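Local coordinates for precorrin-6Y C5,15-methyltransferase (Decarboxylating) (Geobacter metallireducens, PDB 3E05), which probably methylates precorrin-6Y with S-adenosyl-L-methionine in adenosylcobalamin biosynthesis, the present chain being the C-terminal domain of the longer enzyme, at residues E27-A30 against V31-K35; F16-K20 against K21-K25. All blocks are in the same frame, centred on the assembly; numbering follows the deposited sequence.

Contact 1 (E27-A30 against V31-K35)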
ATOM      1  N   GLU D  27      -2.755  -8.860  11.682  1.00 21.00           N
ATOM      2  CA  GLU D  27      -3.707  -8.181  10.809  1.00 22.68           C
ATOM      3  C   GLU D  27      -4.184  -9.057   9.656  1.00 22.96           C
ATOM      4  O   GLU D  27      -5.405  -9.225   9.450  1.00 24.40           O
ATOM      5  CB  GLU D  27      -3.107  -6.869  10.304  1.00 24.91           C
ATOM      6  CG  GLU D  27      -2.709  -5.884  11.435  1.00 22.61           C
ATOM      7  CD  GLU D  27      -1.338  -6.153  12.060  1.00 28.53           C
ATOM      8  OE1 GLU D  27      -0.577  -7.060  11.620  1.00 24.54           O
ATOM      9  OE2 GLU D  27      -1.025  -5.444  13.031  1.00 29.10           O
ATOM     10  N   VAL D  28      -3.216  -9.639   8.946  1.00 20.93           N
ATOM     11  CA  VAL D  28      -3.446 -10.545   7.823  1.00 24.50           C
ATOM     12  C   VAL D  28      -4.171 -11.825   8.301  1.00 24.55           C
ATOM     13  O   VAL D  28      -5.040 -12.332   7.626  1.00 23.33           O
ATOM     14  CB  VAL D  28      -2.113 -10.849   7.086  1.00 26.44           C
ATOM     15  CG1 VAL D  28      -2.200 -12.126   6.268  1.00 34.85           C
ATOM     16  CG2 VAL D  28      -1.732  -9.672   6.183  1.00 29.50           C
ATOM     17  N   ARG D  29      -3.823 -12.298   9.488  1.00 23.53           N
ATOM     18  CA  ARG D  29      -4.513 -13.427  10.105  0.50 21.24           C
ATOM     19  C   ARG D  29      -6.011 -13.141  10.252  1.00 19.85           C
ATOM     20  O   ARG D  29      -6.817 -13.961   9.904  1.00 23.61           O
ATOM     21  CB  ARG D  29      -3.898 -13.734  11.473  0.50 22.63           C
ATOM     22  CG  ARG D  29      -4.252 -15.101  12.042  0.50 25.11           C
ATOM     23  CD  ARG D  29      -3.704 -15.224  13.466  0.50 20.85           C
ATOM     24  NE  ARG D  29      -2.278 -14.903  13.545  0.50 10.52           N
ATOM     25  CZ  ARG D  29      -1.710 -14.216  14.538  0.50 22.65           C
ATOM     26  NH1 ARG D  29      -2.438 -13.765  15.551  0.50 25.68           N
ATOM     27  NH2 ARG D  29      -0.405 -13.963  14.519  0.50 29.55           N
ATOM     28  N   ALA D  30      -6.355 -11.977  10.795  1.00 23.91           N
ATOM     29  CA  ALA D  30      -7.757 -11.562  10.959  1.00 26.36           C
ATOM     30  C   ALA D  30      -8.490 -11.542   9.618  1.00 24.79           C
ATOM     31  O   ALA D  30      -9.563 -12.118   9.498  1.00 24.05           O
ATOM     32  CB  ALA D  30      -7.844 -10.205  11.628  1.00 27.35           C
ATOM     33  N   VAL D  31      -7.888 -10.916   8.598  1.00 22.04           N
ATOM     34  CA  VAL D  31      -8.495 -10.895   7.252  1.00 22.59           C
ATOM     35  C   VAL D  31      -8.660 -12.327   6.693  1.00 23.64           C
ATOM     36  O   VAL D  31      -9.694 -12.653   6.107  1.00 23.27           O
ATOM     37  CB  VAL D  31      -7.647 -10.052   6.245  1.00 25.06           C
ATOM     38  CG1 VAL D  31      -8.359  -9.948   4.894  1.00 27.25           C
ATOM     39  CG2 VAL D  31      -7.375  -8.651   6.802  1.00 21.08           C
ATOM     40  N   THR D  32      -7.658 -13.165   6.914  1.00 24.05           N
ATOM     41  CA  THR D  32      -7.686 -14.587   6.469  1.00 25.48           C
ATOM     42  C   THR D  32      -8.878 -15.338   7.096  1.00 22.32           C
ATOM     43  O   THR D  32      -9.653 -16.003   6.387  1.00 24.42           O
ATOM     44  CB  THR D  32      -6.352 -15.282   6.801  1.00 26.50           C
ATOM     45  OG1 THR D  32      -5.297 -14.661   6.071  1.00 29.11           O
ATOM     46  CG2 THR D  32      -6.363 -16.780   6.471  1.00 26.42           C
ATOM     47  N   LEU D  33      -9.045 -15.176   8.403  1.00 28.27           N
ATOM     48  CA  LEU D  33     -10.164 -15.788   9.152  1.00 24.70           C
ATOM     49  C   LEU D  33     -11.521 -15.280   8.677  1.00 28.81           C
ATOM     50  O   LEU D  33     -12.440 -16.065   8.514  1.00 30.06           O
ATOM     51  CB  LEU D  33      -9.984 -15.537  10.646  1.00 23.51           C
ATOM     52  CG  LEU D  33      -8.810 -16.307  11.262  1.00 28.67           C
ATOM     53  CD1 LEU D  33      -8.446 -15.688  12.573  1.00 28.51           C
ATOM     54  CD2 LEU D  33      -9.086 -17.806  11.365  1.00 29.58           C
ATOM     55  N   SER D  34     -11.619 -13.969   8.429  1.00 22.81           N
ATOM     56  CA  SER D  34     -12.763 -13.350   7.759  1.00 26.61           C
ATOM     57  C   SER D  34     -13.086 -14.016   6.420  1.00 23.82           C
ATOM     58  O   SER D  34     -14.224 -14.417   6.184  1.00 31.06           O
ATOM     59  CB  SER D  34     -12.490 -11.852   7.533  1.00 28.57           C
ATOM     60  OG  SER D  34     -13.685 -11.111   7.463  1.00 36.44           O
ATOM     61  N   LYS D  35     -12.073 -14.151   5.572  1.00 23.10           N
ATOM     62  CA  LYS D  35     -12.235 -14.741   4.242  1.00 24.41           C
ATOM     63  C   LYS D  35     -12.627 -16.229   4.325  1.00 28.82           C
ATOM     64  O   LYS D  35     -13.308 -16.755   3.438  1.00 30.83           O
ATOM     65  CB  LYS D  35     -10.951 -14.576   3.406  1.00 24.81           C
ATOM     66  CG  LYS D  35     -10.607 -13.105   2.989  1.00 27.32           C
ATOM     67  CD  LYS D  35     -11.720 -12.418   2.197  1.00 28.81           C
ATOM     68  CE  LYS D  35     -11.342 -10.954   1.908  1.00 23.19           C
ATOM     69  NZ  LYS D  35     -12.361 -10.278   1.104  1.00 25.47           N
TER
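T32 folds its hydroxyl back on V28, one turn earlier in the same helix. V28 O receives T32 N at 2.8 Å with an N-H...O angle of 157°, a regular i to i+4 bond. With chi1 at -64°, T32 OG1 stands beside its own backbone N and also comes within 2.8 Å of V28 O. Where its proton points is unsettled, because N141 OD1 on strand 137-142 is a second possible acceptor. The two side chains cross obliquely, with V28 CG1 4.0 Å from T32 OG1.

L33 can be followed outward. Its CB touches both R29 O and A30 O, each at 3.6 Å and both on the same side of it. CG then closes to 3.4 Å from R29 O, and CD1 stays 3.6 Å from R29 O while coming within 4.3 Å of R29 CG. The leucine also packs on E57, A58 and L61 of helix 53-61. The arginine's guanidinium is occupied elsewhere, in salt bridges to D13 and E57.

On another flank, V31 CG2 sits 3.3 Å from E27 O, the carbonyl that accepts V31 N. V31 also meets V31 of the second subunit. The carboxylate of E27 pairs with K35 of that subunit and with K171 of its own chain, while K35 reciprocates towards E27 of the second subunit. Backbone bonds from L33 N to R29 O and from S34 N to A30 O (171° at the hydrogen) complete the ladder. The repeated i to i+4 pairing is that of a regular alpha-helix, here helix 26-35, whose residues in this contact are all buried and which precedes strand 43-47 of a Rossmann-like methyltransferase fold and lies at a subunit interface.

Contact 2 (F16-K20 against K21-K25); sequences FATAK and KLITK
F16 meets I23, and A19 meets L22, in a local turn contact near the surface, within the loop that leads into helix 26-35. The chain reverses at K20 and K21, where psi of K20 (133°) and phi of K21 (72°) identify a type II beta-turn running from A19 to L22. Its closing bond, L22 N to A19 O, is weak at 3.4 Å, although nearly straight. A water links A19 O, at the start of the turn, to I23 N, one residue past its end; it donates to the first and accepts from the second, 2.8 Å from I23 N. A19 N, by contrast, is buried here and has no partner in the model.

The turn carries apolar packing on its arms. A19 CB and L22 CB approach to 4.2 Å. Farther from the reversal, CG1 of I23 is roughly anti to the backbone N (chi1 -152°) and the chain runs on extended, which brings CD1 to F16; the methyl lies 3.6 Å from ring atom CD2 and only slightly farther from CB and CG, the two side chains crossing at about a right angle. T18 OG1 reaches I23 CB at 3.7 Å and hydrogen-bonds with S51, in the loop after strand 43-47 that probably corresponds to the glycine-rich cofactor loop of class I methyltransferases. F16 also meets the ring of F87, and both F16 and I23 rest on S53 of helix 53-61. K25, the last residue of the loop, occupies the N-cap position of helix 26-35.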
ATOM      1  N   PHE D  16       3.481 -15.954  20.172  1.00 37.35           N
ATOM      2  CA  PHE D  16       3.590 -17.266  19.549  1.00 36.51           C
ATOM      3  C   PHE D  16       5.056 -17.676  19.468  1.00 39.32           C
ATOM      4  O   PHE D  16       5.923 -16.848  19.172  1.00 38.26           O
ATOM      5  CB  PHE D  16       3.011 -17.270  18.123  1.00 35.13           C
ATOM      6  CG  PHE D  16       1.526 -17.043  18.056  1.00 33.76           C
ATOM      7  CD1 PHE D  16       0.645 -18.118  18.097  1.00 34.79           C
ATOM      8  CD2 PHE D  16       1.008 -15.760  17.934  1.00 35.94           C
ATOM      9  CE1 PHE D  16      -0.743 -17.917  18.038  1.00 34.10           C
ATOM     10  CE2 PHE D  16      -0.370 -15.553  17.853  1.00 32.45           C
ATOM     11  CZ  PHE D  16      -1.243 -16.636  17.920  1.00 32.28           C
ATOM     12  N   ALA D  17       5.307 -18.960  19.713  1.00 39.36           N
ATOM     13  CA  ALA D  17       6.593 -19.569  19.421  1.00 41.91           C
ATOM     14  C   ALA D  17       6.653 -19.721  17.907  1.00 43.08           C
ATOM     15  O   ALA D  17       5.800 -20.389  17.300  1.00 40.80           O
ATOM     16  CB  ALA D  17       6.718 -20.922  20.106  1.00 44.11           C
ATOM     17  N   THR D  18       7.643 -19.073  17.300  1.00 44.42           N
ATOM     18  CA  THR D  18       7.736 -18.993  15.838  1.00 45.65           C
ATOM     19  C   THR D  18       9.167 -18.723  15.363  1.00 47.58           C
ATOM     20  O   THR D  18      10.068 -18.507  16.179  1.00 48.30           O
ATOM     21  CB  THR D  18       6.750 -17.919  15.260  1.00 44.62           C
ATOM     22  OG1 THR D  18       6.660 -18.051  13.835  1.00 43.38           O
ATOM     23  CG2 THR D  18       7.158 -16.491  15.638  1.00 43.95           C
ATOM     24  N   ALA D  19       9.361 -18.753  14.045  1.00 49.65           N
ATOM     25  CA  ALA D  19      10.625 -18.339  13.426  1.00 53.39           C
ATOM     26  C   ALA D  19      10.410 -17.018  12.702  1.00 56.87           C
ATOM     27  O   ALA D  19       9.272 -16.578  12.542  1.00 54.12           O
ATOM     28  CB  ALA D  19      11.126 -19.407  12.454  1.00 51.84           C
ATOM     29  N   LYS D  20      11.503 -16.389  12.275  1.00 61.28           N
ATOM     30  CA  LYS D  20      11.443 -15.187  11.446  1.00 64.71           C
ATOM     31  C   LYS D  20      10.809 -15.517  10.088  1.00 61.50           C
ATOM     32  O   LYS D  20      11.135 -16.539   9.475  1.00 60.32           O
ATOM     33  CB  LYS D  20      12.845 -14.588  11.283  1.00 67.02           C
ATOM     34  CG  LYS D  20      12.924 -13.368  10.371  1.00 74.49           C
ATOM     35  CD  LYS D  20      14.246 -12.625  10.524  1.00 76.74           C
ATOM     36  CE  LYS D  20      14.175 -11.564  11.618  1.00 83.73           C
ATOM     37  NZ  LYS D  20      13.257 -10.438  11.263  1.00 85.67           N
ATOM     38  N   LYS D  21       9.865 -14.668   9.668  1.00 58.60           N
ATOM     39  CA  LYS D  21       9.138 -14.790   8.388  1.00 56.94           C
ATOM     40  C   LYS D  21       8.106 -15.940   8.306  1.00 52.42           C
ATOM     41  O   LYS D  21       7.445 -16.101   7.277  1.00 50.61           O
ATOM     42  CB  LYS D  21      10.105 -14.829   7.183  1.00 60.16           C
ATOM     43  CG  LYS D  21      10.919 -13.553   6.954  1.00 68.74           C
ATOM     44  CD  LYS D  21      10.124 -12.505   6.174  1.00 75.82           C
ATOM     45  CE  LYS D  21      10.980 -11.293   5.804  1.00 77.66           C
ATOM     46  NZ  LYS D  21      11.900 -11.553   4.657  1.00 78.23           N
ATOM     47  N   LEU D  22       7.959 -16.727   9.375  1.00 45.83           N
ATOM     48  CA  LEU D  22       7.032 -17.863   9.360  1.00 41.36           C
ATOM     49  C   LEU D  22       5.578 -17.498   9.709  1.00 38.50           C
ATOM     50  O   LEU D  22       4.661 -17.889   8.998  1.00 38.30           O
ATOM     51  CB  LEU D  22       7.530 -19.014  10.253  1.00 40.14           C
ATOM     52  CG  LEU D  22       6.608 -20.237  10.397  1.00 41.19           C
ATOM     53  CD1 LEU D  22       6.469 -20.986   9.083  1.00 41.87           C
ATOM     54  CD2 LEU D  22       7.056 -21.184  11.518  1.00 43.35           C
ATOM     55  N   ILE D  23       5.378 -16.763  10.799  1.00 37.21           N
ATOM     56  CA  ILE D  23       4.028 -16.491  11.301  1.00 37.92           C
ATOM     57  C   ILE D  23       3.138 -15.747  10.280  1.00 37.95           C
ATOM     58  O   ILE D  23       3.624 -14.926   9.474  1.00 33.74           O
ATOM     59  CB  ILE D  23       4.070 -15.752  12.682  1.00 35.75           C
ATOM     60  CG1 ILE D  23       2.818 -16.057  13.506  1.00 38.44           C
ATOM     61  CG2 ILE D  23       4.273 -14.222  12.524  1.00 41.10           C
ATOM     62  CD1 ILE D  23       2.797 -15.354  14.832  1.00 35.70           C
ATOM     63  N   THR D  24       1.848 -16.087  10.286  1.00 36.53           N
ATOM     64  CA  THR D  24       0.821 -15.277   9.626  1.00 31.05           C
ATOM     65  C   THR D  24       0.594 -14.143  10.610  1.00 30.60           C
ATOM     66  O   THR D  24       0.057 -14.359  11.701  1.00 30.93           O
ATOM     67  CB  THR D  24      -0.475 -16.088   9.402  1.00 31.18           C
ATOM     68  OG1 THR D  24      -0.172 -17.238   8.616  1.00 31.06           O
ATOM     69  CG2 THR D  24      -1.527 -15.271   8.679  1.00 29.18           C
ATOM     70  N   LYS D  25       1.042 -12.948  10.245  1.00 25.63           N
ATOM     71  CA  LYS D  25       1.027 -11.800  11.158  1.00 26.70           C
ATOM     72  C   LYS D  25      -0.409 -11.412  11.469  1.00 28.49           C
ATOM     73  O   LYS D  25      -1.298 -11.689  10.683  1.00 24.23           O
ATOM     74  CB  LYS D  25       1.789 -10.629  10.551  1.00 27.93           C
ATOM     75  CG  LYS D  25       3.258 -10.968  10.221  1.00 32.94           C
ATOM     76  CD  LYS D  25       4.101  -9.721  10.051  1.00 35.39           C
ATOM     77  CE  LYS D  25       5.384 -10.048   9.321  1.00 42.99           C
ATOM     78  NZ  LYS D  25       6.276 -10.839  10.201  1.00 48.16           N
TER
HETATM   79  O   HOH W   1       7.282 -15.111  12.074  1.00 48.30           O

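Contact 2 closes before contact 1 opens: the loop with its turn at 16-25 runs directly into helix 26-35, and the centres of the two contacts are about 15 Å apart. R29 bridges them. Its NH2 lies 2.9 Å from T24 O, a probable hydrogen bond, and 3.5 Å from I23 CD1, while NH1 packs 3.6 Å from F16 CE2. Both contacts touch helix 53-61 and strand 180-193; contact 1 is buried and meets the second subunit, while contact 2 lies nearer the surface, with K21 against M180 of the third subunit. Together they form a continuous segment, ahead of strand 43-47, that packs on helix 53-61 of the Rossmann-like domain.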